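PDB 2GKO: microbial serine proteinases; subtilisin from Bacillus subtilis, which probably hydrolyses peptide bonds in proteins as a psychrophilic subtilisin-type serine endopeptidase. Local coordinates for residues 5-10 with 232-237; 87-92 with 240-245. One frame throughout, in Å; residues are numbered along the deposited sequence.

Contacts 1 and 2 lie side by side, with centres about 6 Å apart, on the same side of the chain's centre. Their segments alternate along the chain: 5-10, 87-92, 232-237, then 240-245. The last two carry strands 233-236 and 242-245, which form a two-stranded antiparallel sheet; Val233 N lies 2.9 Å from Ile245 O, a probable hydrogen bond. The first two are also joined, with Ser5 O 2.9 Å from Tyr90 N. The N-terminal segment and the loop between helix 71-80 and strand 97-102 therefore pack together against one hairpin. That hairpin leads into helix 248-265, and Ile245 at its end touches the bound phenylmethanesulfonic acid.

Contact 1 (5-10 with 232-237); sequences STPWGI and AVYSTW
Pro7 and Tyr234 are the residues whose CA atoms come nearest, 6.2 Å apart, where the loop entering helix 8-14 passes strand 233-236. Pro7 is the N-cap residue of that helix. Its CB is directed toward the strand, and its side chain crosses that of Tyr234 at a slant. Pro7 CG lies 3.5 Å from the backbone Tyr234 O. The same carbon meets Tyr234 CD2 at 4.0 Å, near the plane of the aromatic ring, so it touches an edge. Pro7 also touches Val89. The Tyr234 hydroxyl is hydrogen-bonded to Ser3 N, which ties the far end of this ring to the N-terminal chain.

Trp8 makes the second point of contact. Its chi1 of 83° places CG between the backbone N and the carbonyl carbon, and the indole edge reaches Ala232. NE1 gives a weak, bent hydrogen bond to Ala232 O at 3.3 Å, with an angle of 128° at the hydrogen. Its stronger acceptor is Ala231 O, so two successive carbonyls meet one N-H.

Helix 8-14 starts beside the two-stranded sheet of 233-236 and 242-245. Within that sheet, Val233 packs on helices 71-80 and 248-265.

Contact 2 (87-92 with 240-245); sequences SGVYGV and GGYATI
The Tyr242 ring meets Val89 at its edge, and two aromatic neighbours also pack on it. Val89 CG1 sits near the ring plane, 3.8 Å from Tyr242 CE2; Val89 CB follows at 4.0 Å from the same CE2. Only the hydroxyl end of Tyr234 lies over one face, its OH 3.2 Å from Tyr242 CG; the two rings are nearly parallel, at about 5°, but far displaced. His41 packs against Tyr242 edge-to-face.

With chi1 at -54°, CG of Tyr242 stands anti to the carbonyl carbon, which brings CE2 to Val89. The valine and tyrosine side chains run past each other in opposite directions. The phenol end reaches Gly88, whose CA is 4.0 Å from Tyr242 OH. That hydroxyl is hydrogen-bonded to Asp43 OD2, which also accepts a hydrogen bond from Val89 N. One carboxylate oxygen therefore joins both sides of the contact.

Tyr242 begins the second strand of a beta hairpin, 233-236 with 242-245. Beyond it come Ile245 and the Gly-Thr-Ser-Met sequence 247-250, residues of the phenylmethanesulfonic acid pocket. A Gly-Thr-Ser-Met sequence at the start of a helix is the subtilase active-site signature, which makes Ser249 the probable nucleophile.

Contact 1 (5-10 with 232-237)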
loop_
_atom_site.group_PDB
_atom_site.type_symbol
_atom_site.label_atom_id
_atom_site.label_comp_id
_atom_site.label_asym_id
_atom_site.label_seq_id
_atom_site.Cartn_x
_atom_site.Cartn_y
_atom_site.Cartn_z
ATOM N N SER A 5 -6.857 -5.385 -18.109
ATOM C CA SER A 5 -5.401 -5.280 -18.108
ATOM C C SER A 5 -4.968 -4.198 -17.132
ATOM O O SER A 5 -4.087 -4.415 -16.312
ATOM C CB SER A 5 -4.882 -4.948 -19.512
ATOM O OG SER A 5 -5.246 -5.979 -20.427
ATOM N N THR A 6 -5.593 -3.026 -17.239
ATOM C CA THR A 6 -5.279 -1.865 -16.419
ATOM C C THR A 6 -6.575 -1.337 -15.836
ATOM O O THR A 6 -7.318 -0.583 -16.459
ATOM C CB THR A 6 -4.555 -0.803 -17.226
ATOM O OG1 THR A 6 -5.311 -0.519 -18.417
ATOM C CG2 THR A 6 -3.218 -1.366 -17.715
ATOM N N PRO A 7 -6.887 -1.803 -14.636
ATOM C CA PRO A 7 -8.020 -1.283 -13.877
ATOM C C PRO A 7 -8.042 0.228 -13.708
ATOM O O PRO A 7 -7.022 0.907 -13.847
ATOM C CB PRO A 7 -7.815 -1.958 -12.522
ATOM C CG PRO A 7 -7.220 -3.268 -12.882
ATOM C CD PRO A 7 -6.229 -2.921 -13.932
ATOM N N TRP A 8 -9.211 0.766 -13.372
ATOM C CA TRP A 8 -9.370 2.224 -13.310
ATOM C C TRP A 8 -8.342 2.891 -12.424
ATOM O O TRP A 8 -7.794 3.949 -12.739
ATOM C CB TRP A 8 -10.801 2.633 -12.894
ATOM C CG TRP A 8 -11.065 2.633 -11.408
ATOM C CD1 TRP A 8 -11.658 1.635 -10.691
ATOM C CD2 TRP A 8 -10.784 3.686 -10.474
ATOM N NE1 TRP A 8 -11.740 1.994 -9.366
ATOM C CE2 TRP A 8 -11.195 3.241 -9.201
ATOM C CE3 TRP A 8 -10.196 4.957 -10.578
ATOM C CZ2 TRP A 8 -11.065 4.031 -8.057
ATOM C CZ3 TRP A 8 -10.055 5.739 -9.445
ATOM C CH2 TRP A 8 -10.493 5.267 -8.189
ATOM N N GLY A 9 -8.004 2.264 -11.300
ATOM C CA GLY A 9 -7.047 2.887 -10.407
ATOM C C GLY A 9 -5.614 2.887 -10.930
ATOM O O GLY A 9 -4.843 3.785 -10.610
ATOM N N ILE A 10 -5.273 1.871 -11.725
ATOM C CA ILE A 10 -3.975 1.811 -12.389
ATOM C C ILE A 10 -3.910 2.937 -13.424
ATOM O O ILE A 10 -2.962 3.696 -13.445
ATOM C CB ILE A 10 -3.724 0.428 -13.023
ATOM C CG1 ILE A 10 -3.687 -0.675 -11.938
ATOM C CG2 ILE A 10 -2.445 0.410 -13.812
ATOM C CD1 ILE A 10 -2.758 -0.416 -10.770
ATOM N N ALA A 232 -13.830 -0.094 -5.542
ATOM C CA ALA A 232 -14.114 -0.910 -6.719
ATOM C C ALA A 232 -12.863 -1.255 -7.502
ATOM O O ALA A 232 -12.804 -1.040 -8.725
ATOM C CB ALA A 232 -15.130 -0.217 -7.589
ATOM N N VAL A 233 -11.868 -1.792 -6.791
ATOM C CA VAL A 233 -10.547 -2.122 -7.351
ATOM C C VAL A 233 -10.489 -3.605 -7.731
ATOM O O VAL A 233 -10.663 -4.496 -6.898
ATOM C CB VAL A 233 -9.422 -1.780 -6.360
ATOM C CG1 VAL A 233 -8.067 -2.273 -6.851
ATOM C CG2 VAL A 233 -9.382 -0.294 -6.106
ATOM N N TYR A 234 -10.256 -3.850 -9.018
ATOM C CA TYR A 234 -10.134 -5.193 -9.569
ATOM C C TYR A 234 -8.672 -5.562 -9.452
ATOM O O TYR A 234 -7.793 -4.787 -9.809
ATOM C CB TYR A 234 -10.542 -5.174 -11.060
ATOM C CG TYR A 234 -10.383 -6.450 -11.849
ATOM C CD1 TYR A 234 -11.416 -7.355 -11.917
ATOM C CD2 TYR A 234 -9.212 -6.728 -12.552
ATOM C CE1 TYR A 234 -11.312 -8.506 -12.686
ATOM C CE2 TYR A 234 -9.083 -7.893 -13.302
ATOM C CZ TYR A 234 -10.140 -8.761 -13.375
ATOM O OH TYR A 234 -10.052 -9.930 -14.115
ATOM N N SER A 235 -8.411 -6.766 -8.964
ATOM C CA SER A 235 -7.056 -7.269 -8.835
ATOM C C SER A 235 -7.086 -8.773 -8.717
ATOM O O SER A 235 -8.119 -9.407 -8.821
ATOM C CB SER A 235 -6.361 -6.644 -7.602
ATOM O OG SER A 235 -4.961 -6.935 -7.548
ATOM N N THR A 236 -5.898 -9.340 -8.557
ATOM C CA THR A 236 -5.696 -10.772 -8.374
ATOM C C THR A 236 -6.345 -11.302 -7.084
ATOM O O THR A 236 -6.534 -10.552 -6.102
ATOM C CB THR A 236 -4.174 -11.028 -8.372
ATOM O OG1 THR A 236 -3.509 -10.109 -7.486
ATOM C CG2 THR A 236 -3.566 -10.745 -9.749
ATOM N N TRP A 237 -6.701 -12.583 -7.075
ATOM C CA TRP A 237 -7.331 -13.213 -5.904
ATOM C C TRP A 237 -6.662 -14.539 -5.588
ATOM O O TRP A 237 -5.950 -15.108 -6.434
ATOM C CB TRP A 237 -8.817 -13.397 -6.129
ATOM C CG TRP A 237 -9.685 -13.522 -4.898
ATOM C CD1 TRP A 237 -10.480 -14.572 -4.579
ATOM C CD2 TRP A 237 -9.901 -12.529 -3.890
ATOM N NE1 TRP A 237 -11.149 -14.309 -3.413
ATOM C CE2 TRP A 237 -10.825 -13.064 -2.980
ATOM C CE3 TRP A 237 -9.377 -11.253 -3.643
ATOM C CZ2 TRP A 237 -11.257 -12.371 -1.853
ATOM C CZ3 TRP A 237 -9.816 -10.565 -2.528
ATOM C CH2 TRP A 237 -10.743 -11.129 -1.660
#

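Contact 2 (87-92 with 240-245)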
loop_
_atom_site.group_PDB
_atom_site.type_symbol
_atom_site.label_atom_id
_atom_site.label_comp_id
_atom_site.label_asym_id
_atom_site.label_seq_id
_atom_site.Cartn_x
_atom_site.Cartn_y
_atom_site.Cartn_z
ATOM N N SER A 87 -1.972 -11.334 -21.073
ATOM C CA SER A 87 -3.431 -11.257 -20.937
ATOM C C SER A 87 -3.936 -11.017 -19.513
ATOM O O SER A 87 -5.137 -10.942 -19.287
ATOM C CB SER A 87 -4.051 -12.565 -21.431
ATOM O OG SER A 87 -3.773 -12.710 -22.812
ATOM N N GLY A 88 -3.025 -10.939 -18.552
ATOM C CA GLY A 88 -3.428 -10.732 -17.173
ATOM C C GLY A 88 -3.503 -9.280 -16.753
ATOM O O GLY A 88 -3.406 -8.351 -17.563
ATOM N N VAL A 89 -3.686 -9.083 -15.444
ATOM C CA VAL A 89 -3.765 -7.762 -14.862
ATOM C C VAL A 89 -2.379 -7.197 -14.519
ATOM O O VAL A 89 -1.456 -7.950 -14.216
ATOM C CB VAL A 89 -4.711 -7.768 -13.605
ATOM C CG1 VAL A 89 -4.007 -8.325 -12.365
ATOM C CG2 VAL A 89 -5.268 -6.374 -13.341
ATOM N N TYR A 90 -2.261 -5.880 -14.594
ATOM C CA TYR A 90 -1.058 -5.131 -14.313
ATOM C C TYR A 90 -1.270 -4.311 -13.047
ATOM O O TYR A 90 -2.334 -3.713 -12.851
ATOM C CB TYR A 90 -0.735 -4.173 -15.459
ATOM C CG TYR A 90 -0.158 -4.842 -16.677
ATOM C CD1 TYR A 90 -0.991 -5.280 -17.703
ATOM C CD2 TYR A 90 1.202 -5.025 -16.807
ATOM C CE1 TYR A 90 -0.449 -5.899 -18.848
ATOM C CE2 TYR A 90 1.747 -5.642 -17.935
ATOM C CZ TYR A 90 0.921 -6.067 -18.938
ATOM O OH TYR A 90 1.514 -6.665 -20.043
ATOM N N GLY A 91 -0.249 -4.298 -12.199
ATOM C CA GLY A 91 -0.172 -3.387 -11.083
ATOM C C GLY A 91 0.779 -2.252 -11.378
ATOM O O GLY A 91 1.323 -2.100 -12.482
ATOM N N VAL A 92 1.000 -1.442 -10.368
ATOM C CA VAL A 92 1.674 -0.172 -10.553
ATOM C C VAL A 92 3.163 -0.356 -10.900
ATOM O O VAL A 92 3.710 0.368 -11.748
ATOM C CB VAL A 92 1.516 0.757 -9.299
ATOM C CG1 VAL A 92 2.309 2.021 -9.470
ATOM C CG2 VAL A 92 0.054 1.095 -9.043
ATOM N N GLY A 240 -6.317 -17.782 -7.830
ATOM C CA GLY A 240 -5.688 -17.730 -9.146
ATOM C C GLY A 240 -6.515 -16.954 -10.142
ATOM O O GLY A 240 -6.090 -16.771 -11.299
ATOM N N GLY A 241 -7.678 -16.494 -9.693
ATOM C CA GLY A 241 -8.527 -15.630 -10.471
ATOM C C GLY A 241 -8.416 -14.200 -9.993
ATOM O O GLY A 241 -7.329 -13.725 -9.680
ATOM N N TYR A 242 -9.556 -13.512 -9.979
ATOM C CA TYR A 242 -9.605 -12.071 -9.740
ATOM C C TYR A 242 -10.806 -11.721 -8.861
ATOM O O TYR A 242 -11.687 -12.547 -8.599
ATOM C CB TYR A 242 -9.642 -11.303 -11.077
ATOM C CG TYR A 242 -8.496 -11.688 -11.984
ATOM C CD1 TYR A 242 -8.601 -12.803 -12.833
ATOM C CD2 TYR A 242 -7.314 -10.986 -11.965
ATOM C CE1 TYR A 242 -7.544 -13.206 -13.613
ATOM C CE2 TYR A 242 -6.247 -11.377 -12.759
ATOM C CZ TYR A 242 -6.386 -12.491 -13.584
ATOM O OH TYR A 242 -5.349 -12.884 -14.361
ATOM N N ALA A 243 -10.817 -10.499 -8.374
ATOM C CA ALA A 243 -11.865 -10.011 -7.489
ATOM C C ALA A 243 -11.863 -8.510 -7.497
ATOM O O ALA A 243 -10.847 -7.863 -7.725
ATOM C CB ALA A 243 -11.620 -10.495 -6.045
ATOM N N THR A 244 -13.029 -7.939 -7.252
ATOM C CA THR A 244 -13.195 -6.514 -7.114
ATOM C C THR A 244 -13.729 -6.123 -5.745
ATOM O O THR A 244 -14.822 -6.523 -5.384
ATOM C CB THR A 244 -14.178 -6.012 -8.160
ATOM O OG1 THR A 244 -13.710 -6.378 -9.480
ATOM C CG2 THR A 244 -14.243 -4.484 -8.149
ATOM N N ILE A 245 -12.945 -5.366 -4.988
ATOM C CA ILE A 245 -13.300 -4.952 -3.633
ATOM C C ILE A 245 -12.899 -3.501 -3.370
ATOM O O ILE A 245 -12.159 -2.906 -4.142
ATOM C CB ILE A 245 -12.651 -5.898 -2.572
ATOM C CG1 ILE A 245 -11.139 -6.062 -2.791
ATOM C CG2 ILE A 245 -13.375 -7.226 -2.544
ATOM C CD1 ILE A 245 -10.428 -6.783 -1.646
#